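Local coordinates for hypothetical protein (Ruminococcus gnavus, PDB 4GL6) that is of unknown function but belongs to the DUF5037 family and folds as a single chain around two separate beta sheets and their surrounding helices, at residues F22-W27 with A42-K47; D49-F54 with I193-T198; T155-Y160 with I233-K238. One frame throughout, in Å; residues are numbered along the deposited sequence.

Overall arrangement
The contacts follow the fold from end to end. Contact 1 pairs strands 22-28 and 40-46 of an antiparallel sheet. Contact 2 takes the loop leading to strand 54-59 of that sheet and sets it against the end of helix 184-194; the centres of contacts 1 and 2 are about 8 Å apart, joined by a probable backbone hydrogen bond between Cys44 N and Phe54 O. Contact 3, helix 156-171 against helix 231-239, lies beyond the chain's centre, about 36 Å from contact 1 and about 28 Å from contact 2, centre to centre. Contact 1 closes first in sequence; contact 2 joins an early loop to a late one, its segments alternating with those of contact 3.

Contact 1: F22-W27 with A42-K47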
loop_
_atom_site.group_PDB
_atom_site.type_symbol
_atom_site.label_atom_id
_atom_site.label_comp_id
_atom_site.label_asym_id
_atom_site.label_seq_id
_atom_site.Cartn_x
_atom_site.Cartn_y
_atom_site.Cartn_z
ATOM N N PHE A 22 -14.705 -6.435 -10.113
ATOM C CA PHE A 22 -13.890 -5.266 -9.824
ATOM C C PHE A 22 -14.538 -4.007 -10.374
ATOM O O PHE A 22 -15.450 -4.076 -11.194
ATOM C CB PHE A 22 -12.521 -5.387 -10.511
ATOM C CG PHE A 22 -11.688 -6.555 -10.054
ATOM C CD1 PHE A 22 -11.965 -7.856 -10.501
ATOM C CD2 PHE A 22 -10.577 -6.356 -9.222
ATOM C CE1 PHE A 22 -11.189 -8.941 -10.085
ATOM C CE2 PHE A 22 -9.794 -7.431 -8.811
ATOM C CZ PHE A 22 -10.101 -8.730 -9.238
ATOM N N GLU A 23 -14.032 -2.866 -9.910
ATOM C CA GLU A 23 -14.473 -1.546 -10.345
ATOM C C GLU A 23 -13.215 -0.701 -10.571
ATOM O O GLU A 23 -12.287 -0.746 -9.768
ATOM C CB GLU A 23 -15.392 -0.912 -9.282
ATOM C CG GLU A 23 -16.023 0.428 -9.677
ATOM C CD GLU A 23 -16.972 1.015 -8.629
ATOM O OE1 GLU A 23 -17.164 0.421 -7.545
ATOM O OE2 GLU A 23 -17.537 2.098 -8.892
ATOM N N VAL A 24 -13.172 0.016 -11.689
ATOM C CA VAL A 24 -12.110 0.970 -11.978
ATOM C C VAL A 24 -12.670 2.268 -11.426
ATOM O O VAL A 24 -13.637 2.785 -11.960
ATOM C CB VAL A 24 -11.806 1.093 -13.491
ATOM C CG1 VAL A 24 -10.920 2.306 -13.762
ATOM C CG2 VAL A 24 -11.153 -0.186 -14.015
ATOM N N LEU A 25 -12.090 2.773 -10.340
ATOM C CA LEU A 25 -12.544 4.041 -9.730
ATOM C C LEU A 25 -12.211 5.233 -10.619
ATOM O O LEU A 25 -12.994 6.160 -10.730
ATOM C CB LEU A 25 -11.956 4.232 -8.326
ATOM C CG LEU A 25 -12.335 3.164 -7.290
ATOM C CD1 LEU A 25 -11.600 3.424 -5.990
ATOM C CD2 LEU A 25 -13.844 3.091 -7.047
ATOM N N SER A 26 -11.041 5.202 -11.242
ATOM C CA SER A 26 -10.598 6.260 -12.166
ATOM C C SER A 26 -9.371 5.799 -12.940
ATOM O O SER A 26 -8.728 4.788 -12.600
ATOM C CB SER A 26 -10.227 7.540 -11.419
ATOM O OG SER A 26 -9.138 7.319 -10.530
ATOM N N TRP A 27 -9.063 6.539 -13.992
ATOM C CA TRP A 27 -7.864 6.267 -14.752
ATOM C C TRP A 27 -7.296 7.490 -15.357
ATOM O O TRP A 27 -7.998 8.448 -15.676
ATOM C CB TRP A 27 -8.017 5.126 -15.758
ATOM C CG TRP A 27 -8.991 5.324 -16.869
ATOM C CD1 TRP A 27 -10.277 4.819 -16.957
ATOM C CD2 TRP A 27 -8.772 6.030 -18.125
ATOM N NE1 TRP A 27 -10.855 5.167 -18.138
ATOM C CE2 TRP A 27 -10.017 5.899 -18.882
ATOM C CE3 TRP A 27 -7.718 6.747 -18.678
ATOM C CZ2 TRP A 27 -10.179 6.466 -20.135
ATOM C CZ3 TRP A 27 -7.890 7.316 -19.945
ATOM C CH2 TRP A 27 -9.095 7.176 -20.657
ATOM N N ALA A 42 -4.676 2.915 -14.195
ATOM C CA ALA A 42 -6.010 2.745 -13.630
ATOM C C ALA A 42 -6.008 2.436 -12.128
ATOM O O ALA A 42 -5.339 1.486 -11.715
ATOM C CB ALA A 42 -6.686 1.583 -14.365
ATOM N N THR A 43 -6.777 3.202 -11.335
ATOM C CA THR A 43 -6.971 2.937 -9.901
ATOM C C THR A 43 -8.179 2.010 -9.794
ATOM O O THR A 43 -9.301 2.415 -10.107
ATOM C CB THR A 43 -7.203 4.229 -9.119
ATOM O OG1 THR A 43 -5.991 4.978 -9.165
ATOM C CG2 THR A 43 -7.574 3.955 -7.665
ATOM N N CYS A 44 -7.937 0.787 -9.333
ATOM C CA CYS A 44 -8.953 -0.268 -9.282
ATOM C C CYS A 44 -9.235 -0.777 -7.866
ATOM O O CYS A 44 -8.394 -0.646 -6.990
ATOM C CB CYS A 44 -8.459 -1.465 -10.131
ATOM S SG CYS A 44 -7.821 -1.102 -11.802
ATOM N N ILE A 45 -10.422 -1.350 -7.659
ATOM C CA ILE A 45 -10.782 -2.054 -6.410
ATOM C C ILE A 45 -11.496 -3.358 -6.761
ATOM O O ILE A 45 -12.059 -3.480 -7.857
ATOM C CB ILE A 45 -11.696 -1.225 -5.469
ATOM C CG1 ILE A 45 -13.016 -0.815 -6.151
ATOM C CG2 ILE A 45 -10.965 0.024 -4.995
ATOM C CD1 ILE A 45 -14.028 -0.192 -5.210
ATOM N N SER A 46 -11.425 -4.335 -5.860
ATOM C CA SER A 46 -12.228 -5.552 -5.977
ATOM C C SER A 46 -13.447 -5.227 -5.105
ATOM O O SER A 46 -13.294 -4.573 -4.061
ATOM C CB SER A 46 -11.488 -6.808 -5.489
ATOM O OG SER A 46 -11.389 -6.884 -4.078
ATOM N N LYS A 47 -14.645 -5.645 -5.527
ATOM C CA LYS A 47 -15.866 -5.383 -4.742
ATOM C C LYS A 47 -15.741 -5.980 -3.338
ATOM O O LYS A 47 -16.263 -5.409 -2.397
ATOM C CB LYS A 47 -17.135 -5.898 -5.448
ATOM C CG LYS A 47 -17.552 -5.169 -6.733
ATOM C CD LYS A 47 -18.003 -3.727 -6.525
ATOM C CE LYS A 47 -18.611 -3.170 -7.810
ATOM N NZ LYS A 47 -18.973 -1.732 -7.699
#
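Glu23 and Ile45 face each other as a hydrogen-bonded antiparallel pair, with Glu23 N giving to Ile45 O and Ile45 N to Glu23 O, both at 2.9 Å. Toward Trp27 the pairing slips by one residue: two residues, Leu25 and Ser26, stand opposite the single Thr43, a classic beta bulge. Thr43 O takes Leu25 N at 2.8 Å, with the N-H bent to 133°, and a weak second bond from Ser26 N at 3.5 Å, while Thr43 N returns a bond to Ser26 O. At the bulge, the Leu25 side chain crosses that of Ile45 at about a right angle, CD1 of Leu25 lying 3.6 Å from CG2 of Ile45. Ile45 CG1, set between its own N and carbonyl carbon (chi1 58°), lies against Glu23 CB, 3.9 Å away. Beyond it, Lys47 folds back through a bend at chi2 (-67°) and brings NZ over the plane of the Glu23 carboxylate, 2.8 Å from OE1, a salt bridge at the exposed margin. On the other face, Phe22 lays its CE2 3.8 Å from Ser46 CB, Val24 touches Cys44, and Trp27 meets Ala42 through CB, while the indole extends away from strand 40-46. This is the beta hairpin of strands 22-28 and 40-46. Helix 6-18 packs on the face bearing Phe22, Val24 and Ala42, with Glu11 accepting from Val24 N; strand 54-59 pairs with the far side of strand 40-46, and Pro53 lies against Thr43 and Ile45.

Contact 2: D49-F54 with I193-T198; sequences DPKHPF and ILEIFT
The closer-packed part of this contact centres on Pro53, its ring directed into the backbone of 193-198. CG comes 3.4 Å from Phe197 O, and CD lies 3.5 Å from Leu194 O and 3.6 Å from Glu195 O, so the pyrrolidine meets three carbonyl oxygens through C-H groups alone. Beside it, with chi1 of Thr198 at 49°, OG1 sits between N and the carbonyl carbon and the methyl lies anti to the latter, which brings CG2 3.4 Å from Phe54 CA. On the Lys51 side the backbones approach through Glu195 CA, whose C-H points almost straight at Lys51 O, 3.5 Å away with 165° at the hydrogen. That carbonyl also accepts a hydrogen bond from Tyr100 OH.

The looser, more exposed margin belongs to Lys51 and Glu195, whose side chains run alongside each other in the same direction. The lysine bends at chi2 (-77°), laying CD 3.6 Å from the carboxylate carbon CD of Glu195, and its NZ forms a long salt bridge of 3.5 Å with Glu195 OE2. A glycerol, probably from the crystallisation liquor, sits near this lysine. The arrangement is loop-to-loop packing: a type I beta turn from Asp49 to His52, in the connection between antiparallel strands 40-46 and 54-59, meets the chain leaving helix 184-194.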
loop_
_atom_site.group_PDB
_atom_site.type_symbol
_atom_site.label_atom_id
_atom_site.label_comp_id
_atom_site.label_asym_id
_atom_site.label_seq_id
_atom_site.Cartn_x
_atom_site.Cartn_y
_atom_site.Cartn_z
ATOM N N ASP A 49 -12.990 -6.094 -1.506
ATOM C CA ASP A 49 -12.026 -5.292 -0.696
ATOM C C ASP A 49 -12.118 -3.834 -1.174
ATOM O O ASP A 49 -11.124 -3.209 -1.534
ATOM C CB ASP A 49 -10.617 -5.886 -0.873
ATOM C CG ASP A 49 -9.614 -5.413 0.168
ATOM O OD1 ASP A 49 -9.954 -4.651 1.116
ATOM O OD2 ASP A 49 -8.460 -5.850 0.020
ATOM N N PRO A 50 -13.331 -3.276 -1.128
ATOM C CA PRO A 50 -13.597 -1.981 -1.743
ATOM C C PRO A 50 -12.918 -0.746 -1.166
ATOM O O PRO A 50 -12.910 0.274 -1.848
ATOM C CB PRO A 50 -15.115 -1.851 -1.588
ATOM C CG PRO A 50 -15.398 -2.520 -0.288
ATOM C CD PRO A 50 -14.396 -3.634 -0.164
ATOM N N LYS A 51 -12.379 -0.814 0.051
ATOM C CA LYS A 51 -11.751 0.365 0.665
ATOM C C LYS A 51 -10.258 0.529 0.314
ATOM O O LYS A 51 -9.708 1.582 0.612
ATOM C CB LYS A 51 -11.902 0.317 2.191
ATOM C CG LYS A 51 -13.323 0.198 2.736
ATOM C CD LYS A 51 -14.132 1.499 2.709
ATOM C CE LYS A 51 -15.494 1.300 3.388
ATOM N NZ LYS A 51 -16.218 2.567 3.685
ATOM N N HIS A 52 -9.620 -0.475 -0.313
ATOM C CA HIS A 52 -8.169 -0.458 -0.620
ATOM C C HIS A 52 -7.813 -0.565 -2.080
ATOM O O HIS A 52 -7.612 -1.683 -2.611
ATOM C CB HIS A 52 -7.487 -1.556 0.146
ATOM C CG HIS A 52 -7.526 -1.335 1.613
ATOM N ND1 HIS A 52 -6.623 -0.557 2.240
ATOM C CD2 HIS A 52 -8.422 -1.765 2.574
ATOM C CE1 HIS A 52 -6.906 -0.524 3.536
ATOM N NE2 HIS A 52 -8.013 -1.263 3.745
ATOM N N PRO A 53 -7.693 0.586 -2.758
ATOM C CA PRO A 53 -7.428 0.538 -4.195
ATOM C C PRO A 53 -6.013 0.122 -4.579
ATOM O O PRO A 53 -5.108 0.163 -3.755
ATOM C CB PRO A 53 -7.708 1.970 -4.652
ATOM C CG PRO A 53 -7.460 2.802 -3.453
ATOM C CD PRO A 53 -7.766 1.973 -2.257
ATOM N N PHE A 54 -5.862 -0.305 -5.831
ATOM C CA PHE A 54 -4.566 -0.686 -6.405
ATOM C C PHE A 54 -4.447 -0.199 -7.838
ATOM O O PHE A 54 -5.460 -0.088 -8.530
ATOM C CB PHE A 54 -4.342 -2.183 -6.336
ATOM C CG PHE A 54 -5.304 -3.001 -7.146
ATOM C CD1 PHE A 54 -6.566 -3.311 -6.644
ATOM C CD2 PHE A 54 -4.926 -3.517 -8.397
ATOM C CE1 PHE A 54 -7.452 -4.082 -7.391
ATOM C CE2 PHE A 54 -5.800 -4.300 -9.143
ATOM C CZ PHE A 54 -7.067 -4.584 -8.638
ATOM N N ILE A 193 -10.239 10.137 1.086
ATOM C CA ILE A 193 -9.288 10.220 -0.045
ATOM C C ILE A 193 -8.549 8.889 -0.245
ATOM O O ILE A 193 -8.423 8.412 -1.372
ATOM C CB ILE A 193 -8.295 11.380 0.153
ATOM C CG1 ILE A 193 -9.052 12.730 0.210
ATOM C CG2 ILE A 193 -7.279 11.395 -0.984
ATOM C CD1 ILE A 193 -8.218 13.928 0.633
ATOM N N LEU A 194 -8.065 8.308 0.852
ATOM C CA LEU A 194 -7.380 6.998 0.849
ATOM C C LEU A 194 -8.216 5.859 0.264
ATOM O O LEU A 194 -7.660 4.926 -0.297
ATOM C CB LEU A 194 -6.899 6.622 2.268
ATOM C CG LEU A 194 -5.767 7.461 2.885
ATOM C CD1 LEU A 194 -5.755 7.384 4.409
ATOM C CD2 LEU A 194 -4.413 7.076 2.322
ATOM N N GLU A 195 -9.539 5.938 0.406
ATOM C CA GLU A 195 -10.451 4.933 -0.150
ATOM C C GLU A 195 -10.500 4.884 -1.686
ATOM O O GLU A 195 -10.882 3.850 -2.238
ATOM C CB GLU A 195 -11.886 5.123 0.396
ATOM C CG GLU A 195 -12.080 4.704 1.851
ATOM C CD GLU A 195 -13.448 5.068 2.425
ATOM O OE1 GLU A 195 -14.376 5.465 1.675
ATOM O OE2 GLU A 195 -13.597 4.914 3.653
ATOM N N ILE A 196 -10.126 5.979 -2.356
ATOM C CA ILE A 196 -10.208 6.087 -3.821
ATOM C C ILE A 196 -8.898 6.382 -4.579
ATOM O O ILE A 196 -8.936 6.582 -5.791
ATOM C CB ILE A 196 -11.306 7.118 -4.225
ATOM C CG1 ILE A 196 -10.895 8.571 -3.853
ATOM C CG2 ILE A 196 -12.653 6.702 -3.622
ATOM C CD1 ILE A 196 -11.700 9.646 -4.549
ATOM N N PHE A 197 -7.767 6.446 -3.884
ATOM C CA PHE A 197 -6.455 6.674 -4.521
ATOM C C PHE A 197 -5.403 5.753 -3.915
ATOM O O PHE A 197 -5.479 5.434 -2.736
ATOM C CB PHE A 197 -5.993 8.129 -4.363
ATOM C CG PHE A 197 -6.792 9.114 -5.161
ATOM C CD1 PHE A 197 -6.737 9.098 -6.553
ATOM C CD2 PHE A 197 -7.557 10.096 -4.534
ATOM C CE1 PHE A 197 -7.467 10.003 -7.308
ATOM C CE2 PHE A 197 -8.287 11.006 -5.288
ATOM C CZ PHE A 197 -8.240 10.961 -6.674
ATOM N N THR A 198 -4.416 5.362 -4.729
ATOM C CA THR A 198 -3.315 4.484 -4.300
ATOM C C THR A 198 -2.198 5.280 -3.657
ATOM O O THR A 198 -2.132 6.510 -3.783
ATOM C CB THR A 198 -2.766 3.656 -5.466
ATOM O OG1 THR A 198 -2.508 4.520 -6.571
ATOM C CG2 THR A 198 -3.784 2.593 -5.878
#

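Contact 3: T155-Y160 with I233-K238; sequences TDEEEY and IFKAAK
Phe234 and Tyr160 meet where two helices, 156-171 and 231-239, pack crosswise, their short segments at 109° with axes 10.6 Å apart. Next to this aromatic pair Asp156, Glu159 and Lys238 form a salt-bridge network. Phe234 can be followed outward: CB lies 3.6 Å from Tyr160 CD1, CG stays close to the same atom, and CD2 reaches Tyr160 CB as well. CE2 then comes 3.6 Å from the backbone O of Asp156, and CZ ends beside the Glu159 carboxylate, whose CD lies at the ring's edge with the two planes 83° apart. The Tyr160 and Phe234 rings meet obliquely, their planes 49° apart. Phe216 adds an edge-to-face partner to Phe234, Tyr160 OH bonds to Asp229 O, and Glu159 OE2 is hydrogen-bonded to the hydroxyls of Tyr181 and Tyr163. Thr155 and Glu158 form a capping box at the start of helix 156-171. Toward the outside, Lys235 kinks at its third torsion and forms a salt bridge to Glu157, NZ to OE2 2.8 Å. Lys238, with a straight chain, places NZ nearly along the C-O axes of both oxygens, 2.7 Å from Glu159 OE1 and 2.8 Å from Asp156 OD1.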
loop_
_atom_site.group_PDB
_atom_site.type_symbol
_atom_site.label_atom_id
_atom_site.label_comp_id
_atom_site.label_asym_id
_atom_site.label_seq_id
_atom_site.Cartn_x
_atom_site.Cartn_y
_atom_site.Cartn_z
ATOM N N THR A 155 0.272 1.407 26.397
ATOM C CA THR A 155 1.393 2.338 26.651
ATOM C C THR A 155 2.273 2.437 25.411
ATOM O O THR A 155 2.267 1.538 24.564
ATOM C CB THR A 155 2.284 1.916 27.855
ATOM O OG1 THR A 155 2.922 0.667 27.578
ATOM C CG2 THR A 155 1.485 1.788 29.174
ATOM N N ASP A 156 3.013 3.535 25.292
ATOM C CA ASP A 156 3.940 3.725 24.162
ATOM C C ASP A 156 4.893 2.522 23.983
ATOM O O ASP A 156 5.129 2.096 22.863
ATOM C CB ASP A 156 4.782 4.996 24.344
ATOM C CG ASP A 156 3.979 6.301 24.197
ATOM O OD1 ASP A 156 2.860 6.322 23.641
ATOM O OD2 ASP A 156 4.509 7.337 24.638
ATOM N N GLU A 157 5.377 1.966 25.097
ATOM C CA GLU A 157 6.300 0.820 25.109
ATOM C C GLU A 157 5.594 -0.386 24.486
ATOM O O GLU A 157 6.135 -1.016 23.588
ATOM C CB GLU A 157 6.784 0.471 26.544
ATOM C CG GLU A 157 7.745 1.454 27.236
ATOM C CD GLU A 157 7.162 2.836 27.579
ATOM O OE1 GLU A 157 5.917 2.996 27.666
ATOM O OE2 GLU A 157 7.959 3.786 27.750
ATOM N N GLU A 158 4.380 -0.673 24.971
ATOM C CA GLU A 158 3.538 -1.778 24.468
ATOM C C GLU A 158 3.230 -1.626 22.978
ATOM O O GLU A 158 3.252 -2.605 22.236
ATOM C CB GLU A 158 2.212 -1.878 25.259
ATOM C CG GLU A 158 2.341 -2.362 26.704
ATOM C CD GLU A 158 1.084 -2.167 27.560
ATOM O OE1 GLU A 158 0.315 -1.197 27.370
ATOM O OE2 GLU A 158 0.880 -2.982 28.479
ATOM N N GLU A 159 2.960 -0.397 22.547
ATOM C CA GLU A 159 2.632 -0.118 21.151
ATOM C C GLU A 159 3.838 -0.383 20.249
ATOM O O GLU A 159 3.719 -1.083 19.241
ATOM C CB GLU A 159 2.134 1.330 21.007
ATOM C CG GLU A 159 1.581 1.684 19.632
ATOM C CD GLU A 159 0.998 3.103 19.508
ATOM O OE1 GLU A 159 0.809 3.811 20.536
ATOM O OE2 GLU A 159 0.699 3.490 18.348
ATOM N N TYR A 160 4.982 0.190 20.629
ATOM C CA TYR A 160 6.253 0.051 19.903
ATOM C C TYR A 160 6.691 -1.411 19.828
ATOM O O TYR A 160 7.069 -1.885 18.756
ATOM C CB TYR A 160 7.328 0.905 20.580
ATOM C CG TYR A 160 8.685 0.918 19.915
ATOM C CD1 TYR A 160 9.008 1.889 18.948
ATOM C CD2 TYR A 160 9.675 -0.012 20.274
ATOM C CE1 TYR A 160 10.263 1.908 18.344
ATOM C CE2 TYR A 160 10.933 -0.001 19.680
ATOM C CZ TYR A 160 11.228 0.952 18.714
ATOM O OH TYR A 160 12.478 0.932 18.135
ATOM N N ILE A 233 12.869 7.856 20.444
ATOM C CA ILE A 233 12.571 8.596 19.207
ATOM C C ILE A 233 11.084 8.464 18.824
ATOM O O ILE A 233 10.486 9.404 18.295
ATOM C CB ILE A 233 13.515 8.141 18.049
ATOM C CG1 ILE A 233 14.970 8.566 18.345
ATOM C CG2 ILE A 233 13.081 8.717 16.706
ATOM C CD1 ILE A 233 16.019 7.827 17.538
ATOM N N PHE A 234 10.514 7.286 19.077
ATOM C CA PHE A 234 9.092 7.006 18.832
ATOM C C PHE A 234 8.210 7.857 19.736
ATOM O O PHE A 234 7.284 8.511 19.239
ATOM C CB PHE A 234 8.795 5.513 19.008
ATOM C CG PHE A 234 7.341 5.172 19.001
ATOM C CD1 PHE A 234 6.606 5.227 17.824
ATOM C CD2 PHE A 234 6.705 4.748 20.164
ATOM C CE1 PHE A 234 5.252 4.906 17.803
ATOM C CE2 PHE A 234 5.356 4.420 20.153
ATOM C CZ PHE A 234 4.630 4.502 18.971
ATOM N N LYS A 235 8.514 7.867 21.037
ATOM C CA LYS A 235 7.759 8.681 22.005
ATOM C C LYS A 235 7.793 10.178 21.648
ATOM O O LYS A 235 6.748 10.824 21.639
ATOM C CB LYS A 235 8.212 8.432 23.457
ATOM C CG LYS A 235 7.803 7.061 23.972
ATOM C CD LYS A 235 7.821 6.897 25.490
ATOM C CE LYS A 235 9.216 6.694 26.046
ATOM N NZ LYS A 235 9.164 6.290 27.479
ATOM N N ALA A 236 8.977 10.686 21.305
ATOM C CA ALA A 236 9.156 12.083 20.903
ATOM C C ALA A 236 8.365 12.396 19.618
ATOM O O ALA A 236 7.668 13.411 19.568
ATOM C CB ALA A 236 10.634 12.428 20.736
ATOM N N ALA A 237 8.448 11.508 18.622
ATOM C CA ALA A 237 7.728 11.669 17.340
ATOM C C ALA A 237 6.205 11.694 17.515
ATOM O O ALA A 237 5.519 12.518 16.897
ATOM C CB ALA A 237 8.109 10.565 16.375
ATOM N N LYS A 238 5.713 10.809 18.384
ATOM C CA LYS A 238 4.285 10.670 18.713
ATOM C C LYS A 238 3.711 11.948 19.381
ATOM O O LYS A 238 2.540 12.242 19.168
ATOM C CB LYS A 238 4.071 9.391 19.561
ATOM C CG LYS A 238 2.639 8.914 19.692
ATOM C CD LYS A 238 2.508 7.619 20.508
ATOM C CE LYS A 238 1.034 7.340 20.859
ATOM N NZ LYS A 238 0.712 6.232 21.802
#